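PILD processed protein (Shewanella oneidensis, PDB 4D40) is a type IV pilin, a subunit that probably assembles into thin surface filaments involved in cell adhesion. Local coordinates at residues 10-13 and 14-17; 21-24 and 25-29. All coordinates share one frame; numbering follows the deposited sequence.

How the contacts relate
Contacts 1 and 2 both lie on helix 2-27, the long helix of the pilin fold, with their centres about 17 Å apart. They come in series: contact 1 (10-17) closes before contact 2 (21-29) opens. The centre of contact 1 lies about 6 Å from the centre of the molecule, where the helix packs on the antiparallel sheet through strands 55-61 and 72-75. Contact 2 lies at the surface, where the helix ends at Asn27 and the chain turns into a loop. Both include a serine whose hydroxyl bonds back to the carbonyl four residues earlier. The helix therefore passes from a sheet-backed middle to a C-terminal end flanked by loops.

Contact 1 of 2, residues 10-13 and 14-17; sequences QQYL and VTSA
Tyr12 and Ser16 meet one turn apart on helix 2-27, the long helix that packs against the antiparallel sheet in the type IV pilin fold. Ser16 OG lies beside its own backbone N (chi1 -66°) and reaches back to Tyr12 O at 2.8 Å. The Ser16 amide N bonds to Tyr12 O as well, at 3.0 Å. The two donors approach from opposite faces of the carbonyl plane, each tilted out of it. They grip one oxygen and fix the hydroxyl's rotation.

With chi1 at -177°, Tyr12 sends CG to the far side of CB from the backbone N. This carries the ring outward and toward the C-terminal end of the helix, and Ser16 OG stands 3.9 Å above the ring plane, over its centre. The phenol end looks outward from the helix: Tyr12 OH bonds to Ala37 N, and the ring meets Phe44 edge-to-face. Leu13 turns to the sheet, where its side chain touches Leu57, Ala59 and Leu72. Gln10 bonds to the C-terminal loop, NE2 to Cys86 O and OE1 to Ser88 N.

On Val14, CG2 rests 3.3 Å from Gln10 O, the carbonyl that accepts from Val14 N. Thr15 crosses Tyr12 at about a right angle. Thr15 OG1 lies 3.3 Å from Tyr12 O and 3.4 Å from Gln11 O; either would be a weak bond, and which oxygen takes the single hydroxyl proton is not settled.

Contact 2 of 2, residues 21-24 and 25-29; sequences ERHY and SRNGL
Tyr24 folds over Gly28 and Leu29 at the C-terminal end of helix 2-27, where a glycine with positive phi ends the helix. The side chain leaves with CG anti to the backbone N (chi1 -170°). CB lies 4.1 Å from Leu29 O, and CG and CD1 stay near Ser25 N, the next backbone nitrogen. Along the other edge of the ring, CD2 meets Leu29 C at 3.6 Å. CE2 comes to 3.7 Å from Gly28 O, and CZ and then OH follow that oxygen at slightly longer range. One ring face thus covers the Gly28-Leu29 peptide, with Gly28 C over its centre.

Backbone and side-chain bonds hold this turn. Gly28 N donates to Tyr24 O at 2.7 Å, and at phi 85° glycine has no CB to press on the preceding carbonyl. Leu29 O takes a bond from His23 ND1 at 3.2 Å, nearly in the imidazole plane. The same oxygen receives a CA-H...O contact from Tyr24 CA at 3.4 Å. One turn earlier, Ser25 OG and Ser25 N both bond to Glu21 O, from opposite faces of its plane. The Arg26 guanidinium, poorly ordered, lies with one face over Arg22 O.

Glu21 OE2 bonds to Tyr30 OH just beyond the turn. The contact centre lies about 18 Å from the chain centre, and its neighbours are loops: His23 touches Pro31, while Tyr24 and Leu29 reach Phe53 in the loop between strands 42-48 and 55-61.

Contact 1 of 2, residues 10-13 and 14-17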
# COMPACT_ATOMS: atom_id res chain seq x y z
N GLN A 10 -0.73 0.90 7.08
CA GLN A 10 -1.81 1.54 6.33
C GLN A 10 -1.48 2.99 6.05
O GLN A 10 -1.68 3.47 4.93
CB GLN A 10 -3.13 1.43 7.10
CG GLN A 10 -3.74 0.04 7.06
CD GLN A 10 -4.94 -0.12 7.97
OE1 GLN A 10 -5.59 0.85 8.35
NE2 GLN A 10 -5.25 -1.37 8.31
N GLN A 11 -0.97 3.69 7.06
CA GLN A 11 -0.63 5.10 6.90
C GLN A 11 0.44 5.28 5.84
O GLN A 11 0.43 6.26 5.11
CB GLN A 11 -0.15 5.68 8.23
CG GLN A 11 -1.26 5.90 9.24
CD GLN A 11 -0.75 6.41 10.57
OE1 GLN A 11 -0.08 5.69 11.31
NE2 GLN A 11 -1.04 7.67 10.87
N TYR A 12 1.35 4.32 5.74
CA TYR A 12 2.45 4.41 4.80
C TYR A 12 1.96 4.12 3.39
O TYR A 12 2.45 4.72 2.43
CB TYR A 12 3.57 3.45 5.18
CG TYR A 12 4.79 3.53 4.29
CD1 TYR A 12 5.49 4.71 4.16
CD2 TYR A 12 5.25 2.42 3.60
CE1 TYR A 12 6.61 4.80 3.36
CE2 TYR A 12 6.37 2.49 2.79
CZ TYR A 12 7.04 3.69 2.68
OH TYR A 12 8.16 3.78 1.88
N LEU A 13 1.02 3.19 3.26
CA LEU A 13 0.40 2.92 1.96
C LEU A 13 -0.30 4.18 1.47
O LEU A 13 -0.26 4.49 0.28
CB LEU A 13 -0.59 1.76 2.05
CG LEU A 13 0.04 0.39 2.33
CD1 LEU A 13 -1.05 -0.64 2.58
CD2 LEU A 13 0.91 -0.04 1.18
N VAL A 14 -0.92 4.90 2.40
CA VAL A 14 -1.68 6.10 2.04
C VAL A 14 -0.76 7.21 1.55
O VAL A 14 -1.01 7.79 0.49
CB VAL A 14 -2.55 6.58 3.22
CG1 VAL A 14 -3.07 8.01 3.01
CG2 VAL A 14 -3.72 5.63 3.42
N THR A 15 0.31 7.50 2.28
CA THR A 15 1.20 8.58 1.84
C THR A 15 1.89 8.15 0.55
O THR A 15 2.21 8.99 -0.30
CB THR A 15 2.23 8.97 2.92
OG1 THR A 15 2.93 7.81 3.37
CG2 THR A 15 1.52 9.61 4.11
N SER A 16 2.09 6.85 0.37
CA SER A 16 2.65 6.35 -0.88
C SER A 16 1.69 6.57 -2.05
O SER A 16 2.12 6.97 -3.13
CB SER A 16 3.00 4.87 -0.76
OG SER A 16 4.05 4.69 0.18
N ALA A 17 0.41 6.31 -1.82
CA ALA A 17 -0.60 6.52 -2.86
C ALA A 17 -0.70 8.01 -3.21
O ALA A 17 -0.95 8.36 -4.36
CB ALA A 17 -1.97 6.00 -2.40

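Contact 2 of 2, residues 21-24 and 25-29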
# COMPACT_ATOMS: atom_id res chain seq x y z
N GLU A 21 -0.19 9.87 -6.91
CA GLU A 21 -1.13 10.78 -7.56
C GLU A 21 -0.46 12.07 -8.01
O GLU A 21 -0.88 12.68 -8.99
CB GLU A 21 -2.30 11.14 -6.63
CG GLU A 21 -3.49 10.18 -6.58
CD GLU A 21 -3.81 9.48 -7.89
OE1 GLU A 21 -4.18 10.14 -8.89
OE2 GLU A 21 -3.72 8.24 -7.90
N ARG A 22 0.58 12.50 -7.30
CA ARG A 22 1.32 13.69 -7.71
C ARG A 22 2.07 13.41 -9.00
O ARG A 22 2.13 14.25 -9.89
CB ARG A 22 2.27 14.15 -6.60
CG ARG A 22 1.58 14.87 -5.47
CD ARG A 22 2.58 15.61 -4.58
NE ARG A 22 3.39 14.68 -3.80
CZ ARG A 22 2.99 14.10 -2.66
NH1 ARG A 22 1.79 14.35 -2.16
NH2 ARG A 22 3.80 13.27 -2.03
N HIS A 23 2.62 12.21 -9.10
CA HIS A 23 3.29 11.80 -10.33
C HIS A 23 2.28 11.71 -11.46
O HIS A 23 2.53 12.20 -12.56
CB HIS A 23 3.99 10.45 -10.15
CG HIS A 23 4.83 10.06 -11.32
ND1 HIS A 23 4.31 9.45 -12.44
CD2 HIS A 23 6.16 10.20 -11.55
CE1 HIS A 23 5.29 9.23 -13.31
NE2 HIS A 23 6.41 9.68 -12.79
N TYR A 24 1.13 11.10 -11.17
CA TYR A 24 0.06 10.94 -12.15
C TYR A 24 -0.41 12.30 -12.66
O TYR A 24 -0.68 12.48 -13.85
CB TYR A 24 -1.11 10.16 -11.55
CG TYR A 24 -2.16 9.74 -12.55
CD1 TYR A 24 -3.18 10.61 -12.93
CD2 TYR A 24 -2.14 8.48 -13.12
CE1 TYR A 24 -4.15 10.22 -13.85
CE2 TYR A 24 -3.10 8.09 -14.04
CZ TYR A 24 -4.10 8.95 -14.39
OH TYR A 24 -5.05 8.55 -15.31
N SER A 25 -0.50 13.28 -11.76
CA SER A 25 -1.02 14.59 -12.12
C SER A 25 -0.08 15.33 -13.08
O SER A 25 -0.55 16.09 -13.93
CB SER A 25 -1.25 15.44 -10.86
OG SER A 25 -2.22 14.84 -10.02
N ARG A 26 1.22 15.12 -12.94
CA ARG A 26 2.20 15.76 -13.81
C ARG A 26 2.32 15.05 -15.16
O ARG A 26 2.53 15.69 -16.19
CB ARG A 26 3.58 15.82 -13.15
CG ARG A 26 3.65 16.66 -11.88
CD ARG A 26 5.09 16.78 -11.38
NE ARG A 26 5.67 15.49 -11.02
CZ ARG A 26 5.76 15.01 -9.78
NH1 ARG A 26 5.31 15.72 -8.75
NH2 ARG A 26 6.31 13.83 -9.57
N ASN A 27 2.19 13.73 -15.14
CA ASN A 27 2.58 12.90 -16.29
C ASN A 27 1.42 12.24 -17.02
O ASN A 27 1.56 11.86 -18.18
CB ASN A 27 3.56 11.83 -15.83
CG ASN A 27 4.84 12.41 -15.28
OD1 ASN A 27 5.11 12.34 -14.07
ND2 ASN A 27 5.66 12.97 -16.16
N GLY A 28 0.29 12.09 -16.34
CA GLY A 28 -0.88 11.46 -16.94
C GLY A 28 -0.87 9.95 -16.83
O GLY A 28 -1.78 9.29 -17.33
N LEU A 29 0.15 9.43 -16.16
CA LEU A 29 0.37 7.99 -15.99
C LEU A 29 1.03 7.74 -14.65
O LEU A 29 1.67 8.63 -14.09
CB LEU A 29 1.26 7.43 -17.10
CG LEU A 29 0.69 7.34 -18.52
CD1 LEU A 29 1.80 6.91 -19.47
CD2 LEU A 29 -0.48 6.37 -18.58